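Local structure of alpha-1,2-Mannosidase (Trichoderma reesei, 1HCU) at residues L78-V81 and P82-F86; E100-I103 and R104-G108; S397-Y400 and A401-T405; D407-W410 and Q411-W415. The protein probably trims alpha-1,2-linked mannose residues from high-mannose N-glycans on proteins, as a calcium-dependent glycoside hydrolase of family 47. One frame throughout, in Å; residues are numbered along the deposited sequence.

Interaction 1: L78-V81 and P82-F86. With NAG (2-acetamido-2-deoxy-beta-D-glucopyranose), chain F.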
loop_
_atom_site.group_PDB
_atom_site.type_symbol
_atom_site.label_atom_id
_atom_site.label_comp_id
_atom_site.label_asym_id
_atom_site.label_seq_id
_atom_site.Cartn_x
_atom_site.Cartn_y
_atom_site.Cartn_z
ATOM N N LEU A 78 11.376 10.436 16.966
ATOM C CA LEU A 78 10.645 10.408 18.223
ATOM C C LEU A 78 10.666 11.780 18.909
ATOM O O LEU A 78 9.672 12.197 19.501
ATOM C CB LEU A 78 11.225 9.333 19.151
ATOM C CG LEU A 78 10.987 7.869 18.754
ATOM C CD1 LEU A 78 11.645 6.962 19.763
ATOM C CD2 LEU A 78 9.499 7.571 18.696
ATOM N N GLN A 79 11.786 12.491 18.819
ATOM C CA GLN A 79 11.893 13.815 19.434
ATOM C C GLN A 79 10.999 14.819 18.712
ATOM O O GLN A 79 10.538 15.802 19.298
ATOM C CB GLN A 79 13.342 14.301 19.385
ATOM C CG GLN A 79 14.305 13.454 20.184
ATOM C CD GLN A 79 14.406 13.897 21.621
ATOM O OE1 GLN A 79 13.408 13.953 22.344
ATOM N NE2 GLN A 79 15.618 14.224 22.049
ATOM N N TYR A 80 10.757 14.558 17.432
ATOM C CA TYR A 80 9.933 15.425 16.603
ATOM C C TYR A 80 8.419 15.219 16.782
ATOM O O TYR A 80 7.663 16.194 16.818
ATOM C CB TYR A 80 10.322 15.226 15.134
ATOM C CG TYR A 80 9.397 15.890 14.139
ATOM C CD1 TYR A 80 8.676 15.128 13.219
ATOM C CD2 TYR A 80 9.239 17.277 14.115
ATOM C CE1 TYR A 80 7.823 15.728 12.299
ATOM C CE2 TYR A 80 8.385 17.892 13.199
ATOM C CZ TYR A 80 7.682 17.109 12.294
ATOM O OH TYR A 80 6.846 17.701 11.372
ATOM N N VAL A 81 7.986 13.962 16.895
ATOM C CA VAL A 81 6.558 13.642 17.034
ATOM C C VAL A 81 5.759 14.575 17.950
ATOM O O VAL A 81 4.722 15.094 17.549
ATOM C CB VAL A 81 6.340 12.173 17.508
ATOM C CG1 VAL A 81 4.844 11.901 17.707
ATOM C CG2 VAL A 81 6.904 11.204 16.475
ATOM N N PRO A 82 6.225 14.794 19.196
ATOM C CA PRO A 82 5.514 15.678 20.129
ATOM C C PRO A 82 5.359 17.103 19.597
ATOM O O PRO A 82 4.473 17.832 20.023
ATOM C CB PRO A 82 6.394 15.643 21.381
ATOM C CG PRO A 82 7.053 14.317 21.310
ATOM C CD PRO A 82 7.400 14.190 19.851
ATOM N N GLN A 83 6.231 17.500 18.676
ATOM C CA GLN A 83 6.178 18.845 18.112
ATOM C C GLN A 83 5.116 19.019 17.041
ATOM O O GLN A 83 4.654 20.131 16.806
ATOM C CB GLN A 83 7.535 19.231 17.523
ATOM C CG GLN A 83 8.586 19.571 18.551
ATOM C CD GLN A 83 9.982 19.572 17.961
ATOM O OE1 GLN A 83 10.621 18.523 17.850
ATOM N NE2 GLN A 83 10.460 20.751 17.561
ATOM N N ILE A 84 4.728 17.936 16.375
ATOM C CA ILE A 84 3.725 18.064 15.324
ATOM C C ILE A 84 2.396 18.576 15.881
ATOM O O ILE A 84 1.994 18.222 16.992
ATOM C CB ILE A 84 3.462 16.720 14.602
ATOM C CG1 ILE A 84 4.769 16.132 14.064
ATOM C CG2 ILE A 84 2.492 16.951 13.451
ATOM C CD1 ILE A 84 4.653 14.683 13.596
ATOM N N ASN A 85 1.723 19.419 15.110
ATOM C CA ASN A 85 0.433 19.948 15.532
ATOM C C ASN A 85 -0.668 19.351 14.654
ATOM O O ASN A 85 -1.013 19.906 13.608
ATOM C CB ASN A 85 0.400 21.476 15.418
ATOM C CG ASN A 85 -0.760 22.082 16.185
ATOM O OD1 ASN A 85 -1.825 21.471 16.293
ATOM N ND2 ASN A 85 -0.559 23.283 16.717
ATOM N N PHE A 86 -1.211 18.220 15.088
ATOM C CA PHE A 86 -2.261 17.532 14.347
ATOM C C PHE A 86 -3.652 18.115 14.560
ATOM O O PHE A 86 -4.650 17.440 14.308
ATOM C CB PHE A 86 -2.292 16.048 14.723
ATOM C CG PHE A 86 -1.162 15.249 14.150
ATOM C CD1 PHE A 86 -0.999 15.137 12.773
ATOM C CD2 PHE A 86 -0.288 14.566 14.988
ATOM C CE1 PHE A 86 0.018 14.348 12.234
ATOM C CE2 PHE A 86 0.738 13.770 14.462
ATOM C CZ PHE A 86 0.890 13.661 13.080
HETATM C C1 NAG F . -1.664 24.001 17.325
HETATM C C2 NAG F . -1.194 24.747 18.578
HETATM C C3 NAG F . -2.379 25.491 19.199
HETATM C C4 NAG F . -3.074 26.385 18.169
HETATM C C5 NAG F . -3.433 25.565 16.923
HETATM C C6 NAG F . -3.991 26.435 15.824
HETATM C C7 NAG F . 0.615 23.829 19.879
HETATM C C8 NAG F . 1.120 22.680 20.732
HETATM N N2 NAG F . -0.668 23.798 19.538
HETATM O O3 NAG F . -1.928 26.274 20.294
HETATM O O4 NAG F . -4.261 26.935 18.736
HETATM O O5 NAG F . -2.256 24.917 16.394
HETATM O O6 NAG F . -2.957 27.191 15.213
HETATM O O7 NAG F . 1.383 24.730 19.531
#

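Interaction 2: E100-I103 and R104-G108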
loop_
_atom_site.group_PDB
_atom_site.type_symbol
_atom_site.label_atom_id
_atom_site.label_comp_id
_atom_site.label_asym_id
_atom_site.label_seq_id
_atom_site.Cartn_x
_atom_site.Cartn_y
_atom_site.Cartn_z
ATOM N N GLU A 100 -5.419 9.194 2.692
ATOM C CA GLU A 100 -3.961 9.347 2.682
ATOM C C GLU A 100 -3.420 9.625 4.081
ATOM O O GLU A 100 -2.392 9.070 4.478
ATOM C CB GLU A 100 -3.545 10.492 1.751
ATOM C CG GLU A 100 -3.999 10.365 0.295
ATOM C CD GLU A 100 -3.437 9.130 -0.402
ATOM O OE1 GLU A 100 -2.364 8.642 0.007
ATOM O OE2 GLU A 100 -4.062 8.658 -1.374
ATOM N N THR A 101 -4.111 10.479 4.831
ATOM C CA THR A 101 -3.675 10.826 6.179
ATOM C C THR A 101 -3.725 9.616 7.113
ATOM O O THR A 101 -2.823 9.395 7.920
ATOM C CB THR A 101 -4.553 11.958 6.768
ATOM O OG1 THR A 101 -4.528 13.081 5.880
ATOM C CG2 THR A 101 -4.032 12.394 8.132
ATOM N N ASN A 102 -4.782 8.829 6.977
ATOM C CA ASN A 102 -4.988 7.646 7.789
ATOM C C ASN A 102 -3.904 6.584 7.634
ATOM O O ASN A 102 -3.298 6.154 8.616
ATOM C CB ASN A 102 -6.349 7.030 7.445
ATOM C CG ASN A 102 -6.552 5.676 8.094
ATOM O OD1 ASN A 102 -6.821 5.579 9.294
ATOM N ND2 ASN A 102 -6.401 4.622 7.308
ATOM N N ILE A 103 -3.669 6.155 6.400
ATOM C CA ILE A 103 -2.693 5.107 6.131
ATOM C C ILE A 103 -1.243 5.490 6.443
ATOM O O ILE A 103 -0.448 4.638 6.858
ATOM C CB ILE A 103 -2.803 4.611 4.655
ATOM C CG1 ILE A 103 -2.334 5.699 3.686
ATOM C CG2 ILE A 103 -4.245 4.215 4.351
ATOM C CD1 ILE A 103 -2.308 5.259 2.225
ATOM N N ARG A 104 -0.903 6.764 6.256
ATOM C CA ARG A 104 0.465 7.225 6.527
ATOM C C ARG A 104 0.704 7.634 7.982
ATOM O O ARG A 104 1.479 7.005 8.698
ATOM C CB ARG A 104 0.827 8.414 5.628
ATOM C CG ARG A 104 1.031 8.094 4.160
ATOM C CD ARG A 104 1.629 9.300 3.451
ATOM N NE ARG A 104 1.871 9.050 2.037
ATOM C CZ ARG A 104 0.924 8.712 1.171
ATOM N NH1 ARG A 104 -0.329 8.588 1.587
ATOM N NH2 ARG A 104 1.227 8.500 -0.106
ATOM N N TYR A 105 0.035 8.695 8.411
ATOM C CA TYR A 105 0.222 9.208 9.761
ATOM C C TYR A 105 -0.294 8.302 10.876
ATOM O O TYR A 105 0.474 7.837 11.715
ATOM C CB TYR A 105 -0.402 10.601 9.850
ATOM C CG TYR A 105 0.337 11.621 9.005
ATOM C CD1 TYR A 105 -0.251 12.193 7.876
ATOM C CD2 TYR A 105 1.625 12.038 9.360
ATOM C CE1 TYR A 105 0.428 13.169 7.124
ATOM C CE2 TYR A 105 2.306 13.006 8.622
ATOM C CZ TYR A 105 1.703 13.574 7.509
ATOM O OH TYR A 105 2.361 14.576 6.824
ATOM N N LEU A 106 -1.592 8.047 10.875
ATOM C CA LEU A 106 -2.182 7.191 11.875
ATOM C C LEU A 106 -1.498 5.812 11.831
ATOM O O LEU A 106 -1.081 5.274 12.859
ATOM C CB LEU A 106 -3.686 7.083 11.610
ATOM C CG LEU A 106 -4.523 6.518 12.747
ATOM C CD1 LEU A 106 -4.229 7.325 14.005
ATOM C CD2 LEU A 106 -6.013 6.566 12.395
ATOM N N GLY A 107 -1.362 5.252 10.632
ATOM C CA GLY A 107 -0.709 3.955 10.496
ATOM C C GLY A 107 0.732 3.982 10.972
ATOM O O GLY A 107 1.167 3.113 11.726
ATOM N N GLY A 108 1.475 4.994 10.533
ATOM C CA GLY A 108 2.872 5.116 10.921
ATOM C C GLY A 108 3.090 5.256 12.417
ATOM O O GLY A 108 4.016 4.660 12.966
#

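Interaction 3: S397-Y400 and A401-T405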
loop_
_atom_site.group_PDB
_atom_site.type_symbol
_atom_site.label_atom_id
_atom_site.label_comp_id
_atom_site.label_asym_id
_atom_site.label_seq_id
_atom_site.Cartn_x
_atom_site.Cartn_y
_atom_site.Cartn_z
ATOM N N SER A 397 4.653 -7.921 -3.378
ATOM C CA SER A 397 4.212 -9.248 -3.777
ATOM C C SER A 397 5.338 -10.277 -3.814
ATOM O O SER A 397 5.137 -11.424 -3.416
ATOM C CB SER A 397 3.477 -9.183 -5.115
ATOM O OG SER A 397 2.238 -8.516 -4.939
ATOM N N LEU A 398 6.517 -9.868 -4.275
ATOM C CA LEU A 398 7.649 -10.774 -4.318
ATOM C C LEU A 398 7.973 -11.198 -2.890
ATOM O O LEU A 398 8.273 -12.365 -2.629
ATOM C CB LEU A 398 8.861 -10.087 -4.947
ATOM C CG LEU A 398 8.722 -9.775 -6.442
ATOM C CD1 LEU A 398 9.867 -8.867 -6.881
ATOM C CD2 LEU A 398 8.714 -11.076 -7.241
ATOM N N TYR A 399 7.903 -10.250 -1.963
ATOM C CA TYR A 399 8.179 -10.551 -0.569
ATOM C C TYR A 399 7.249 -11.657 -0.060
ATOM O O TYR A 399 7.721 -12.653 0.491
ATOM C CB TYR A 399 8.050 -9.283 0.284
ATOM C CG TYR A 399 8.028 -9.545 1.770
ATOM C CD1 TYR A 399 6.841 -9.430 2.493
ATOM C CD2 TYR A 399 9.177 -9.946 2.452
ATOM C CE1 TYR A 399 6.798 -9.711 3.849
ATOM C CE2 TYR A 399 9.142 -10.233 3.815
ATOM C CZ TYR A 399 7.950 -10.114 4.506
ATOM O OH TYR A 399 7.889 -10.417 5.851
ATOM N N TYR A 400 5.938 -11.499 -0.252
ATOM C CA TYR A 400 4.991 -12.525 0.193
ATOM C C TYR A 400 5.276 -13.878 -0.459
ATOM O O TYR A 400 5.194 -14.922 0.208
ATOM C CB TYR A 400 3.545 -12.133 -0.118
ATOM C CG TYR A 400 2.921 -11.161 0.858
ATOM C CD1 TYR A 400 3.015 -9.784 0.655
ATOM C CD2 TYR A 400 2.214 -11.620 1.979
ATOM C CE1 TYR A 400 2.421 -8.886 1.534
ATOM C CE2 TYR A 400 1.615 -10.727 2.871
ATOM C CZ TYR A 400 1.723 -9.359 2.637
ATOM O OH TYR A 400 1.111 -8.464 3.478
ATOM N N ALA A 401 5.595 -13.860 -1.757
ATOM C CA ALA A 401 5.892 -15.087 -2.499
ATOM C C ALA A 401 7.034 -15.856 -1.825
ATOM O O ALA A 401 6.963 -17.084 -1.663
ATOM C CB ALA A 401 6.253 -14.760 -3.945
ATOM N N TYR A 402 8.067 -15.129 -1.407
ATOM C CA TYR A 402 9.206 -15.744 -0.734
ATOM C C TYR A 402 8.821 -16.276 0.655
ATOM O O TYR A 402 9.164 -17.401 1.007
ATOM C CB TYR A 402 10.370 -14.741 -0.606
ATOM C CG TYR A 402 11.528 -15.299 0.187
ATOM C CD1 TYR A 402 11.751 -14.911 1.507
ATOM C CD2 TYR A 402 12.333 -16.310 -0.344
ATOM C CE1 TYR A 402 12.730 -15.517 2.280
ATOM C CE2 TYR A 402 13.317 -16.925 0.423
ATOM C CZ TYR A 402 13.506 -16.528 1.734
ATOM O OH TYR A 402 14.437 -17.173 2.510
ATOM N N ARG A 403 8.104 -15.470 1.436
ATOM C CA ARG A 403 7.688 -15.884 2.781
ATOM C C ARG A 403 6.811 -17.125 2.779
ATOM O O ARG A 403 6.791 -17.869 3.761
ATOM C CB ARG A 403 6.935 -14.754 3.498
ATOM C CG ARG A 403 7.753 -13.489 3.752
ATOM C CD ARG A 403 8.998 -13.773 4.578
ATOM N NE ARG A 403 8.676 -14.602 5.730
ATOM C CZ ARG A 403 9.574 -15.114 6.569
ATOM N NH1 ARG A 403 10.867 -14.883 6.398
ATOM N NH2 ARG A 403 9.171 -15.880 7.568
ATOM N N VAL A 404 6.069 -17.345 1.692
ATOM C CA VAL A 404 5.210 -18.524 1.624
ATOM C C VAL A 404 5.892 -19.745 0.999
ATOM O O VAL A 404 5.497 -20.868 1.290
ATOM C CB VAL A 404 3.878 -18.240 0.860
ATOM C CG1 VAL A 404 4.089 -18.276 -0.649
ATOM C CG2 VAL A 404 2.826 -19.252 1.275
ATOM N N THR A 405 6.907 -19.543 0.156
ATOM C CA THR A 405 7.591 -20.684 -0.473
ATOM C C THR A 405 8.957 -21.035 0.123
ATOM O O THR A 405 9.336 -22.208 0.184
ATOM C CB THR A 405 7.846 -20.478 -1.988
ATOM O OG1 THR A 405 8.785 -19.409 -2.172
ATOM C CG2 THR A 405 6.563 -20.168 -2.728
#

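Interaction 4: D407-W410 and Q411-W415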
loop_
_atom_site.group_PDB
_atom_site.type_symbol
_atom_site.label_atom_id
_atom_site.label_comp_id
_atom_site.label_asym_id
_atom_site.label_seq_id
_atom_site.Cartn_x
_atom_site.Cartn_y
_atom_site.Cartn_z
ATOM N N ASP A 407 11.560 -20.194 -1.288
ATOM C CA ASP A 407 12.389 -20.357 -2.472
ATOM C C ASP A 407 13.262 -19.115 -2.699
ATOM O O ASP A 407 12.746 -18.024 -2.957
ATOM C CB ASP A 407 11.493 -20.594 -3.684
ATOM C CG ASP A 407 12.270 -20.971 -4.919
ATOM O OD1 ASP A 407 13.501 -20.746 -4.949
ATOM O OD2 ASP A 407 11.643 -21.485 -5.872
ATOM N N SER A 408 14.580 -19.287 -2.611
ATOM C CA SER A 408 15.527 -18.183 -2.780
ATOM C C SER A 408 15.377 -17.485 -4.121
ATOM O O SER A 408 15.860 -16.364 -4.314
ATOM C CB SER A 408 16.975 -18.677 -2.619
ATOM O OG SER A 408 17.345 -19.586 -3.642
ATOM N N LYS A 409 14.707 -18.156 -5.046
ATOM C CA LYS A 409 14.476 -17.601 -6.370
ATOM C C LYS A 409 13.768 -16.253 -6.238
ATOM O O LYS A 409 14.049 -15.316 -6.983
ATOM C CB LYS A 409 13.604 -18.556 -7.180
ATOM C CG LYS A 409 13.978 -18.653 -8.652
ATOM C CD LYS A 409 13.897 -17.312 -9.340
ATOM C CE LYS A 409 15.064 -17.132 -10.304
ATOM N NZ LYS A 409 16.387 -17.272 -9.614
ATOM N N TRP A 410 12.849 -16.160 -5.283
ATOM C CA TRP A 410 12.091 -14.931 -5.088
ATOM C C TRP A 410 12.973 -13.805 -4.596
ATOM O O TRP A 410 12.799 -12.653 -4.992
ATOM C CB TRP A 410 10.921 -15.171 -4.123
ATOM C CG TRP A 410 9.936 -16.163 -4.678
ATOM C CD1 TRP A 410 9.815 -17.475 -4.332
ATOM C CD2 TRP A 410 8.992 -15.940 -5.738
ATOM N NE1 TRP A 410 8.861 -18.086 -5.106
ATOM C CE2 TRP A 410 8.339 -17.169 -5.979
ATOM C CE3 TRP A 410 8.636 -14.821 -6.510
ATOM C CZ2 TRP A 410 7.350 -17.316 -6.959
ATOM C CZ3 TRP A 410 7.650 -14.967 -7.484
ATOM C CH2 TRP A 410 7.019 -16.207 -7.699
ATOM N N GLN A 411 13.928 -14.137 -3.738
ATOM C CA GLN A 411 14.842 -13.124 -3.252
ATOM C C GLN A 411 15.648 -12.598 -4.428
ATOM O O GLN A 411 15.936 -11.407 -4.498
ATOM C CB GLN A 411 15.777 -13.711 -2.210
ATOM C CG GLN A 411 15.069 -14.172 -0.977
ATOM C CD GLN A 411 16.021 -14.762 0.017
ATOM O OE1 GLN A 411 16.691 -15.753 -0.273
ATOM N NE2 GLN A 411 16.103 -14.159 1.195
ATOM N N ASP A 412 16.006 -13.481 -5.357
ATOM C CA ASP A 412 16.786 -13.063 -6.524
ATOM C C ASP A 412 15.981 -12.096 -7.389
ATOM O O ASP A 412 16.515 -11.103 -7.882
ATOM C CB ASP A 412 17.220 -14.278 -7.356
ATOM C CG ASP A 412 18.213 -15.171 -6.623
ATOM O OD1 ASP A 412 18.321 -16.362 -6.987
ATOM O OD2 ASP A 412 18.892 -14.690 -5.690
ATOM N N LEU A 413 14.694 -12.380 -7.567
ATOM C CA LEU A 413 13.848 -11.504 -8.363
ATOM C C LEU A 413 13.746 -10.137 -7.694
ATOM O O LEU A 413 13.893 -9.109 -8.351
ATOM C CB LEU A 413 12.454 -12.115 -8.534
ATOM C CG LEU A 413 12.443 -13.459 -9.264
ATOM C CD1 LEU A 413 11.016 -13.972 -9.342
ATOM C CD2 LEU A 413 13.051 -13.304 -10.659
ATOM N N ALA A 414 13.508 -10.132 -6.385
ATOM C CA ALA A 414 13.402 -8.885 -5.630
ATOM C C ALA A 414 14.698 -8.090 -5.749
ATOM O O ALA A 414 14.679 -6.865 -5.924
ATOM C CB ALA A 414 13.107 -9.179 -4.164
ATOM N N TRP A 415 15.818 -8.803 -5.655
ATOM C CA TRP A 415 17.141 -8.197 -5.749
ATOM C C TRP A 415 17.301 -7.564 -7.124
ATOM O O TRP A 415 17.830 -6.458 -7.253
ATOM C CB TRP A 415 18.226 -9.259 -5.528
ATOM C CG TRP A 415 19.619 -8.723 -5.601
ATOM C CD1 TRP A 415 20.620 -9.153 -6.424
ATOM C CD2 TRP A 415 20.170 -7.650 -4.827
ATOM N NE1 TRP A 415 21.759 -8.415 -6.211
ATOM C CE2 TRP A 415 21.510 -7.485 -5.237
ATOM C CE3 TRP A 415 19.660 -6.810 -3.825
ATOM C CZ2 TRP A 415 22.351 -6.517 -4.679
ATOM C CZ3 TRP A 415 20.498 -5.845 -3.269
ATOM C CH2 TRP A 415 21.828 -5.707 -3.700
#

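Interaction 1: L78-V81 and P82-F86
Tyr80 and Ile84 illustrate how a helix can close with an aromatic ring folded back on the chain that leaves it. The apolar part of the contact is a CH-pi interaction: the Ile84 side chain comes across the tyrosine at about a right angle and sets CG1 over one ring face, 3.9 Å from the centroid and 3.5 Å from Tyr80 CZ. A chi1 of 170° places the tyrosine CG opposite the backbone N and swings the ring back toward the chain that follows, although its CB leads away. Ile84 itself is held between two rings, since its CG2 lies 3.6 Å above the plane of Phe86, over the ring centre.

Hydrogen bonds bind the backbone beneath. Gln83 N donates to Tyr80 O at 2.7 Å and Ile84 N to Val81 O at 3.1 Å, both i to i+3 bonds of a 3-10 turn. Pro82, which has no N-H to give, lies within this turn with CD 3.3 Å from Val81 CB. The phenol finds its polar partner in Trp54 O, and Phe35 meets the ring edge-to-face. Replacing Tyr80 by an alanine is likely to strip Ile84 of its aromatic cover on that side and leave Trp54 O without this hydrogen bond.

The covalent group comes last: Asn85 ND2 is joined to C1 of an N-acetylglucosamine at 1.5 Å, and Asn85 OD1 hydrogen-bonds Thr87 OG1. The whole is a helix C-terminus tightened into a 3-10 turn, running straight into an Asn-Phe-Thr N-glycosylation sequon that carries its sugar.

Interaction 2: E100-I103 and R104-G108
Between Thr101 and Gly107 the backbone widens into a pi-type turn: Thr101 O takes Tyr105 N at 3.0 Å and, weakly, Leu106 N, while Gly107 N reaches back five residues to Asn102 O at 2.9 Å, nearly in line with the carbonyl bond.

Starting one residue earlier, the side chains of Glu100 and Arg104 lie alongside each other, pointing the same way. Their salt bridge is a single short bond, Arg104 NH1 to Glu100 OE1 at 2.6 Å, with the carboxylate oxygen near the guanidinium edge and the two planes turned 52° apart. The glutamate bends at chi2 (-61°), which curls its carboxylate back to the arginine, whose chain runs extended from CG to NE. Ser451 OG hydrogen-bonds Arg104 NE, so the guanidinium is held at a second point. Ile103 runs beside the arginine, CD1 3.9 Å from Arg104 NH1. Further round the helix Thr101 CG2 packs 3.8 Å from Tyr105 CD1, and further again Leu106 CD2 touches Asn102 OD1.

Glu100, predicted to be a proton donor, is thus fixed by Arg104, and the same stretch of helix passes near the bound calcium ion, about 6 Å from the Ile103 side chain, consistent with the family 47 active site inside its alpha/alpha barrel.

Interaction 3: S397-Y400 and A401-T405
Tyr399 turns its CG anti to the backbone N (chi1 168°), which lays the ring along the helix toward Arg403, and Arg403 meets it by bending twice, at chi2 (-58°) and chi3. The arginine's aliphatic part thereby comes over one face of the ring, its CG 3.7 Å from the centroid in a CH-pi contact and displaced toward the rim, with CD 3.6 Å from Tyr399 CE2. The two side chains cross at a slant. Beyond the ring, the guanidinium forms a salt bridge through NH1 with Glu468, and NE bonds to Val473 O. The tyrosine hydroxyl in turn hydrogen-bonds Val473 N, so both side chains grip the same backbone residue.

This is an i to i+4 pair on a regular alpha-helix, 393-405, which packs against helices 312-323, 326-344 and 408-425, consistent with the helical barrel of family 47. Arg403 N donates to Tyr399 O at 3.0 Å, joining the same two residues through the backbone. A serine in place of Tyr399 would probably leave CG and CD of Arg403 without their aromatic floor and Val473 N without its phenol partner.

Near the end of the helix Val404 N still bonds Tyr400 O, and Val404 CG1 rests 3.6 Å from that oxygen. Ala401 O then receives two donors from opposite faces of its plane, Thr405 N at 3.1 Å and Thr405 OG1 at 3.0 Å, while Asp407 N hydrogen-bonds the same threonine hydroxyl.

Interaction 4: D407-W410 and Q411-W415
Trp410 and Leu413 lie side by side and point the same way, the leucine's CD1 3.8 Å from Trp410 CE3, at the six-membered ring of the indole. Lys409 takes two different attitudes to its neighbours. Its chain slants across Leu413, with CD 4.1 Å from Leu413 CG, and it crosses Asp412 at about a right angle. Bends at chi2, chi3 and chi4 (-57°) carry the ammonium back over the helix surface, where NZ forms a long salt bridge of 3.4 Å with Asp412 OD1. The other carboxylate oxygen is paired with Arg15 NH1, so Asp412 has two positive partners, an arrangement that would probably stabilise its charge. Gln411 brings OE1 within 3.8 Å of Ser408 CB and bonds through NE2 to Ile464 O.

The start of the helix shows a classic N-cap. Asp407 OD1 accepts Lys409 N at 2.9 Å, the donor coming from above the carboxylate plane, and this satisfies an N-H that has no carbonyl from an earlier turn of its own helix to meet. Regular turns follow: Asp412 N bonds Ser408 O, and Ala414 N meets Trp410 O at 3.0 Å.

Around this first part of helix 408-425, Trp410 packs on helix 393-405 through Ala401, Tyr402 and Thr405 and also reaches Ile333 of helix 326-344, where Phe340 receives Leu413, while Ala414 faces Ile464 of helix 451-465.

Taken from the N terminus, the four contacts follow in series, none nesting within or crossing another, and each is local, closing a turn rather than a long loop. Interaction 1 ends helix 71-80 and enters the glycosylated loop; interaction 2 lies on helix 98-117, and the two touch where Phe86 CE1 meets Tyr105 CD2 at 4.0 Å. Nearly 300 residues later, interactions 3 and 4 sit on successive helices, 393-405 and 408-425, which also meet where Tyr402 CE2 packs 3.5 Å from Gln411 CD. Interactions 2 and 3 stand on opposite sides of the chain's centre, about 25 Å apart between centres.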